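Local coordinates for protein amine Dehydrogenase (Pseudomonas putida, PDB 1JMX) that probably contributes the seven-bladed beta-propeller subunit of a heme-containing dehydrogenase that oxidises amines, at residues R207-R218 / D230-K241. Residues are numbered along the deposited sequence; the frame is centred on the assembly and turned at random.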
ATOM      1  N   ARG B 207      33.407  -8.169  16.705  1.00 28.77           N
ATOM      2  CA  ARG B 207      33.644  -9.603  16.499  1.00 28.27           C
ATOM      3  C   ARG B 207      34.164  -9.958  15.095  1.00 27.52           C
ATOM      4  O   ARG B 207      34.498 -11.114  14.835  1.00 28.24           O
ATOM      5  CB  ARG B 207      32.378 -10.418  16.808  1.00 28.37           C
ATOM      6  CG  ARG B 207      31.731 -10.103  18.165  1.00 31.25           C
ATOM      7  CD  ARG B 207      30.745 -11.194  18.604  1.00 33.15           C
ATOM      8  NE  ARG B 207      31.443 -12.422  18.994  1.00 37.13           N
ATOM      9  CZ  ARG B 207      31.243 -13.619  18.438  1.00 38.56           C
ATOM     10  NH1 ARG B 207      30.358 -13.765  17.464  1.00 39.35           N
ATOM     11  NH2 ARG B 207      31.940 -14.674  18.851  1.00 40.08           N
ATOM     12  N   HIS B 208      34.204  -8.982  14.188  1.00 27.34           N
ATOM     13  CA  HIS B 208      34.704  -9.198  12.824  1.00 25.45           C
ATOM     14  C   HIS B 208      33.993 -10.350  12.120  1.00 23.05           C
ATOM     15  O   HIS B 208      34.618 -11.296  11.644  1.00 22.48           O
ATOM     16  CB  HIS B 208      36.212  -9.464  12.868  1.00 27.34           C
ATOM     17  CG  HIS B 208      36.930  -9.127  11.599  1.00 29.67           C
ATOM     18  ND1 HIS B 208      37.923  -9.929  11.076  1.00 29.81           N
ATOM     19  CD2 HIS B 208      36.846  -8.051  10.781  1.00 31.26           C
ATOM     20  CE1 HIS B 208      38.424  -9.359   9.994  1.00 31.00           C
ATOM     21  NE2 HIS B 208      37.788  -8.218   9.793  1.00 31.86           N
ATOM     22  N   GLU B 209      32.672 -10.279  12.093  1.00 21.97           N
ATOM     23  CA  GLU B 209      31.876 -11.297  11.439  1.00 20.42           C
ATOM     24  C   GLU B 209      30.722 -10.650  10.680  1.00 18.28           C
ATOM     25  O   GLU B 209      30.362  -9.498  10.938  1.00 16.18           O
ATOM     26  CB  GLU B 209      31.367 -12.343  12.446  1.00 22.35           C
ATOM     27  CG  GLU B 209      30.456 -11.808  13.537  1.00 26.32           C
ATOM     28  CD  GLU B 209      30.044 -12.864  14.577  1.00 29.64           C
ATOM     29  OE1 GLU B 209      29.090 -12.586  15.339  1.00 31.42           O
ATOM     30  OE2 GLU B 209      30.658 -13.955  14.648  1.00 29.36           O
ATOM     31  N   PHE B 210      30.260 -11.363   9.656  1.00 17.47           N
ATOM     32  CA  PHE B 210      29.146 -10.947   8.815  1.00 16.25           C
ATOM     33  C   PHE B 210      27.954 -11.674   9.422  1.00 14.77           C
ATOM     34  O   PHE B 210      27.809 -12.885   9.280  1.00 14.13           O
ATOM     35  CB  PHE B 210      29.386 -11.399   7.367  1.00 15.94           C
ATOM     36  CG  PHE B 210      28.291 -11.011   6.394  1.00 16.72           C
ATOM     37  CD1 PHE B 210      27.356 -10.025   6.705  1.00 17.06           C
ATOM     38  CD2 PHE B 210      28.203 -11.642   5.154  1.00 18.62           C
ATOM     39  CE1 PHE B 210      26.353  -9.678   5.798  1.00 17.63           C
ATOM     40  CE2 PHE B 210      27.200 -11.301   4.233  1.00 18.46           C
ATOM     41  CZ  PHE B 210      26.275 -10.319   4.559  1.00 18.61           C
ATOM     42  N   SER B 211      27.123 -10.928  10.133  1.00 14.95           N
ATOM     43  CA  SER B 211      25.973 -11.520  10.790  1.00 14.87           C
ATOM     44  C   SER B 211      24.653 -10.930  10.336  1.00 14.88           C
ATOM     45  O   SER B 211      24.575  -9.759   9.961  1.00 15.22           O
ATOM     46  CB  SER B 211      26.107 -11.373  12.305  1.00 14.81           C
ATOM     47  OG  SER B 211      26.032 -10.014  12.691  1.00 15.02           O
ATOM     48  N   MET B 212      23.620 -11.766  10.361  1.00 14.43           N
ATOM     49  CA  MET B 212      22.276 -11.365   9.978  1.00 14.45           C
ATOM     50  C   MET B 212      21.287 -12.189  10.777  1.00 15.71           C
ATOM     51  O   MET B 212      21.598 -13.309  11.173  1.00 16.58           O
ATOM     52  CB  MET B 212      22.027 -11.630   8.491  1.00 13.12           C
ATOM     53  CG  MET B 212      22.925 -10.870   7.542  1.00 14.27           C
ATOM     54  SD  MET B 212      22.347 -10.971   5.856  1.00 15.39           S
ATOM     55  CE  MET B 212      22.658 -12.682   5.488  1.00 13.28           C
ATOM     56  N   LEU B 213      20.120 -11.616  11.068  1.00 15.83           N
ATOM     57  CA  LEU B 213      19.071 -12.349  11.766  1.00 14.39           C
ATOM     58  C   LEU B 213      18.185 -12.956  10.680  1.00 14.57           C
ATOM     59  O   LEU B 213      18.186 -12.507   9.525  1.00 14.00           O
ATOM     60  CB  LEU B 213      18.206 -11.429  12.631  1.00 13.59           C
ATOM     61  CG  LEU B 213      18.751 -10.653  13.829  1.00 13.56           C
ATOM     62  CD1 LEU B 213      17.588  -9.943  14.485  1.00 12.07           C
ATOM     63  CD2 LEU B 213      19.440 -11.571  14.815  1.00 12.98           C
ATOM     64  N   TYR B 214      17.460 -13.999  11.047  1.00 13.94           N
ATOM     65  CA  TYR B 214      16.537 -14.650  10.138  1.00 14.60           C
ATOM     66  C   TYR B 214      15.417 -15.257  10.964  1.00 14.97           C
ATOM     67  O   TYR B 214      15.519 -15.326  12.187  1.00 15.61           O
ATOM     68  CB  TYR B 214      17.244 -15.727   9.294  1.00 14.43           C
ATOM     69  CG  TYR B 214      17.787 -16.921  10.052  1.00 13.92           C
ATOM     70  CD1 TYR B 214      16.978 -18.025  10.330  1.00 12.13           C
ATOM     71  CD2 TYR B 214      19.126 -16.964  10.458  1.00 14.49           C
ATOM     72  CE1 TYR B 214      17.489 -19.145  10.990  1.00 12.78           C
ATOM     73  CE2 TYR B 214      19.647 -18.084  11.125  1.00 14.13           C
ATOM     74  CZ  TYR B 214      18.818 -19.164  11.382  1.00 12.09           C
ATOM     75  OH  TYR B 214      19.319 -20.257  12.028  1.00 13.83           O
ATOM     76  N   THR B 215      14.313 -15.601  10.309  1.00 15.84           N
ATOM     77  CA  THR B 215      13.197 -16.243  10.987  1.00 15.99           C
ATOM     78  C   THR B 215      12.990 -17.548  10.250  1.00 16.16           C
ATOM     79  O   THR B 215      13.349 -17.665   9.076  1.00 16.09           O
ATOM     80  CB  THR B 215      11.883 -15.413  10.944  1.00 16.82           C
ATOM     81  OG1 THR B 215      11.462 -15.229   9.589  1.00 19.12           O
ATOM     82  CG2 THR B 215      12.063 -14.061  11.615  1.00 14.92           C
ATOM     83  N   ILE B 216      12.462 -18.545  10.942  1.00 16.27           N
ATOM     84  CA  ILE B 216      12.221 -19.836  10.316  1.00 16.89           C
ATOM     85  C   ILE B 216      11.059 -20.519  11.017  1.00 18.39           C
ATOM     86  O   ILE B 216      10.846 -20.317  12.211  1.00 19.16           O
ATOM     87  CB  ILE B 216      13.492 -20.738  10.348  1.00 15.91           C
ATOM     88  CG1 ILE B 216      13.321 -21.917   9.387  1.00 15.04           C
ATOM     89  CG2 ILE B 216      13.788 -21.212  11.774  1.00 16.33           C
ATOM     90  CD1 ILE B 216      14.534 -22.794   9.251  1.00 15.17           C
ATOM     91  N   ALA B 217      10.273 -21.269  10.253  1.00 20.07           N
ATOM     92  CA  ALA B 217       9.123 -21.983  10.799  1.00 21.65           C
ATOM     93  C   ALA B 217       9.488 -23.427  11.103  1.00 23.23           C
ATOM     94  O   ALA B 217      10.022 -24.130  10.248  1.00 23.10           O
ATOM     95  CB  ALA B 217       7.963 -21.938   9.813  1.00 21.01           C
ATOM     96  N   ARG B 218       9.247 -23.862  12.335  1.00 24.86           N
ATOM     97  CA  ARG B 218       9.545 -25.236  12.684  1.00 26.97           C
ATOM     98  C   ARG B 218       8.221 -25.968  12.713  1.00 28.35           C
ATOM     99  O   ARG B 218       7.394 -25.735  13.592  1.00 28.08           O
ATOM    100  CB  ARG B 218      10.224 -25.355  14.042  1.00 27.97           C
ATOM    101  CG  ARG B 218      10.613 -26.795  14.331  1.00 31.65           C
ATOM    102  CD  ARG B 218      10.529 -27.157  15.804  1.00 35.92           C
ATOM    103  NE  ARG B 218      11.489 -26.418  16.615  1.00 39.30           N
ATOM    104  CZ  ARG B 218      11.154 -25.613  17.625  1.00 41.57           C
ATOM    105  NH1 ARG B 218       9.868 -25.444  17.957  1.00 42.07           N
ATOM    106  NH2 ARG B 218      12.105 -24.946  18.282  1.00 42.09           N
ATOM    107  N   ASP B 230       5.909 -23.406  14.163  1.00 38.64           N
ATOM    108  CA  ASP B 230       6.411 -22.558  15.239  1.00 35.99           C
ATOM    109  C   ASP B 230       7.437 -21.531  14.742  1.00 32.25           C
ATOM    110  O   ASP B 230       8.509 -21.892  14.248  1.00 31.52           O
ATOM    111  CB  ASP B 230       7.046 -23.455  16.309  1.00 40.21           C
ATOM    112  CG  ASP B 230       7.135 -22.788  17.661  1.00 43.26           C
ATOM    113  OD1 ASP B 230       6.381 -21.815  17.897  1.00 45.67           O
ATOM    114  OD2 ASP B 230       7.947 -23.254  18.500  1.00 46.03           O
ATOM    115  N   LEU B 231       7.125 -20.253  14.923  1.00 27.86           N
ATOM    116  CA  LEU B 231       8.018 -19.188  14.488  1.00 24.22           C
ATOM    117  C   LEU B 231       9.201 -18.962  15.410  1.00 21.31           C
ATOM    118  O   LEU B 231       9.030 -18.679  16.587  1.00 20.24           O
ATOM    119  CB  LEU B 231       7.250 -17.880  14.291  1.00 25.56           C
ATOM    120  CG  LEU B 231       6.544 -17.717  12.941  1.00 27.28           C
ATOM    121  CD1 LEU B 231       5.866 -16.345  12.868  1.00 27.63           C
ATOM    122  CD2 LEU B 231       7.562 -17.872  11.800  1.00 27.80           C
ATOM    123  N   LEU B 232      10.402 -19.038  14.842  1.00 19.04           N
ATOM    124  CA  LEU B 232      11.637 -18.853  15.598  1.00 18.60           C
ATOM    125  C   LEU B 232      12.545 -17.788  14.978  1.00 18.47           C
ATOM    126  O   LEU B 232      12.481 -17.521  13.776  1.00 18.14           O
ATOM    127  CB  LEU B 232      12.419 -20.170  15.637  1.00 18.53           C
ATOM    128  CG  LEU B 232      11.734 -21.418  16.185  1.00 20.22           C
ATOM    129  CD1 LEU B 232      12.427 -22.655  15.663  1.00 20.37           C
ATOM    130  CD2 LEU B 232      11.745 -21.393  17.708  1.00 19.76           C
ATOM    131  N   TYR B 233      13.374 -17.169  15.811  1.00 16.64           N
ATOM    132  CA  TYR B 233      14.343 -16.198  15.331  1.00 17.22           C
ATOM    133  C   TYR B 233      15.695 -16.888  15.398  1.00 17.22           C
ATOM    134  O   TYR B 233      15.979 -17.645  16.327  1.00 16.86           O
ATOM    135  CB  TYR B 233      14.367 -14.932  16.182  1.00 15.83           C
ATOM    136  CG  TYR B 233      13.862 -13.709  15.443  1.00 16.75           C
ATOM    137  CD1 TYR B 233      12.640 -13.133  15.775  1.00 14.59           C
ATOM    138  CD2 TYR B 233      14.584 -13.154  14.382  1.00 16.34           C
ATOM    139  CE1 TYR B 233      12.145 -12.048  15.076  1.00 16.03           C
ATOM    140  CE2 TYR B 233      14.089 -12.062  13.671  1.00 15.84           C
ATOM    141  CZ  TYR B 233      12.867 -11.517  14.024  1.00 14.96           C
ATOM    142  OH  TYR B 233      12.336 -10.463  13.324  1.00 14.91           O
ATOM    143  N   GLY B 234      16.502 -16.664  14.376  1.00 17.17           N
ATOM    144  CA  GLY B 234      17.812 -17.264  14.332  1.00 16.26           C
ATOM    145  C   GLY B 234      18.883 -16.228  14.084  1.00 16.70           C
ATOM    146  O   GLY B 234      18.608 -15.058  13.788  1.00 17.02           O
ATOM    147  N   TYR B 235      20.120 -16.681  14.204  1.00 16.42           N
ATOM    148  CA  TYR B 235      21.285 -15.853  14.006  1.00 17.02           C
ATOM    149  C   TYR B 235      22.224 -16.644  13.111  1.00 17.88           C
ATOM    150  O   TYR B 235      22.487 -17.826  13.340  1.00 16.80           O
ATOM    151  CB  TYR B 235      21.960 -15.590  15.344  1.00 18.28           C
ATOM    152  CG  TYR B 235      23.142 -14.662  15.287  1.00 20.19           C
ATOM    153  CD1 TYR B 235      22.958 -13.287  15.214  1.00 20.83           C
ATOM    154  CD2 TYR B 235      24.441 -15.147  15.405  1.00 20.23           C
ATOM    155  CE1 TYR B 235      24.034 -12.411  15.276  1.00 23.02           C
ATOM    156  CE2 TYR B 235      25.528 -14.276  15.467  1.00 23.68           C
ATOM    157  CZ  TYR B 235      25.315 -12.911  15.409  1.00 23.33           C
ATOM    158  OH  TYR B 235      26.367 -12.031  15.541  1.00 27.28           O
ATOM    159  N   LEU B 236      22.687 -15.983  12.065  1.00 17.17           N
ATOM    160  CA  LEU B 236      23.604 -16.571  11.110  1.00 17.09           C
ATOM    161  C   LEU B 236      24.868 -15.732  11.209  1.00 16.22           C
ATOM    162  O   LEU B 236      24.806 -14.560  11.565  1.00 15.53           O
ATOM    163  CB  LEU B 236      22.965 -16.496   9.719  1.00 18.39           C
ATOM    164  CG  LEU B 236      23.696 -16.356   8.382  1.00 21.42           C
ATOM    165  CD1 LEU B 236      22.669 -16.593   7.271  1.00 22.84           C
ATOM    166  CD2 LEU B 236      24.336 -14.978   8.223  1.00 18.57           C
ATOM    167  N   SER B 237      26.019 -16.334  10.952  1.00 16.56           N
ATOM    168  CA  SER B 237      27.259 -15.581  11.011  1.00 18.44           C
ATOM    169  C   SER B 237      28.377 -16.208  10.186  1.00 19.31           C
ATOM    170  O   SER B 237      28.452 -17.428  10.032  1.00 18.67           O
ATOM    171  CB  SER B 237      27.718 -15.381  12.459  1.00 18.60           C
ATOM    172  OG  SER B 237      28.155 -16.596  13.040  1.00 22.06           O
ATOM    173  N   VAL B 238      29.200 -15.344   9.601  1.00 19.53           N
ATOM    174  CA  VAL B 238      30.342 -15.771   8.811  1.00 18.11           C
ATOM    175  C   VAL B 238      31.546 -15.093   9.439  1.00 17.27           C
ATOM    176  O   VAL B 238      31.622 -13.870   9.477  1.00 17.51           O
ATOM    177  CB  VAL B 238      30.232 -15.334   7.331  1.00 19.18           C
ATOM    178  CG1 VAL B 238      31.401 -15.904   6.533  1.00 18.30           C
ATOM    179  CG2 VAL B 238      28.905 -15.788   6.731  1.00 19.52           C
ATOM    180  N   ASP B 239      32.448 -15.892   9.995  1.00 18.52           N
ATOM    181  CA  ASP B 239      33.661 -15.373  10.621  1.00 19.53           C
ATOM    182  C   ASP B 239      34.547 -14.870   9.483  1.00 19.64           C
ATOM    183  O   ASP B 239      34.968 -15.648   8.623  1.00 19.99           O
ATOM    184  CB  ASP B 239      34.367 -16.492  11.396  1.00 20.99           C
ATOM    185  CG  ASP B 239      35.379 -15.965  12.394  1.00 21.96           C
ATOM    186  OD1 ASP B 239      36.304 -15.233  11.989  1.00 22.56           O
ATOM    187  OD2 ASP B 239      35.240 -16.280  13.595  1.00 26.02           O
ATOM    188  N   LEU B 240      34.806 -13.567   9.460  1.00 20.47           N
ATOM    189  CA  LEU B 240      35.607 -12.991   8.388  1.00 21.91           C
ATOM    190  C   LEU B 240      37.101 -13.296   8.439  1.00 23.12           C
ATOM    191  O   LEU B 240      37.829 -12.984   7.503  1.00 23.56           O
ATOM    192  CB  LEU B 240      35.354 -11.490   8.282  1.00 19.63           C
ATOM    193  CG  LEU B 240      33.915 -11.099   7.937  1.00 18.87           C
ATOM    194  CD1 LEU B 240      33.838  -9.598   7.772  1.00 17.88           C
ATOM    195  CD2 LEU B 240      33.451 -11.791   6.664  1.00 16.69           C
ATOM    196  N   LYS B 241      37.551 -13.917   9.524  1.00 25.46           N
ATOM    197  CA  LYS B 241      38.957 -14.283   9.674  1.00 27.12           C
ATOM    198  C   LYS B 241      39.204 -15.694   9.138  1.00 27.16           C
ATOM    199  O   LYS B 241      40.063 -15.916   8.280  1.00 28.84           O
ATOM    200  CB  LYS B 241      39.375 -14.220  11.153  1.00 29.15           C
ATOM    201  CG  LYS B 241      39.375 -12.811  11.736  1.00 33.08           C
ATOM    202  CD  LYS B 241      39.490 -12.783  13.266  1.00 36.70           C
ATOM    203  CE  LYS B 241      38.176 -13.214  13.959  1.00 39.96           C
ATOM    204  NZ  LYS B 241      36.964 -12.398  13.568  1.00 39.80           N
TER
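Strands 209-218 and 230-239 run antiparallel, their axes 168° apart, and five hydrogen-bonded pairs, from F210 with V238 to R218 with D230, fix an unbroken register. At the pair Y214 with G234, the tyrosine ring lies flat over the glycine backbone: G234 CA sits 3.7 Å from the Y214 ring centroid, 14° off the normal, a CH-pi contact. The chi1 of 65° sets the Y214 ring between its own N and carbonyl carbon and swings it across the neighbouring strand, where a CB on G234 would clash with it; Y214 OH is hydrogen-bonded to E249 OE2. M212 CE and L236 CD2 meet on this same face, 3.9 Å apart. The hairpin forms two strands of one blade of the beta-propeller, with 245-250 next to 230-239. On the other face T215 CG2 lies over the Y233 ring, 3.7 Å from its centroid, while Y233 OH is hydrogen-bonded to the backbone N of Y257. Farther along, Y235 OH donates to E209 OE1 (2.8 Å) on the anti side, tilted out of the carboxylate plane; R207 NH1 reaches that oxygen too, at 2.7 Å, in a salt bridge whose hydrogen bond is bent and weak. A phenylalanine in place of Y235 would probably leave OE1 with a mate fewer and the carboxylate freer to turn. At the far end R218 NH1 pairs with D230 OD2 at 3.0 Å, a bent, weak bond within a salt bridge, and L232 CD1 lies over one face of the R218 guanidinium, offset toward its rim.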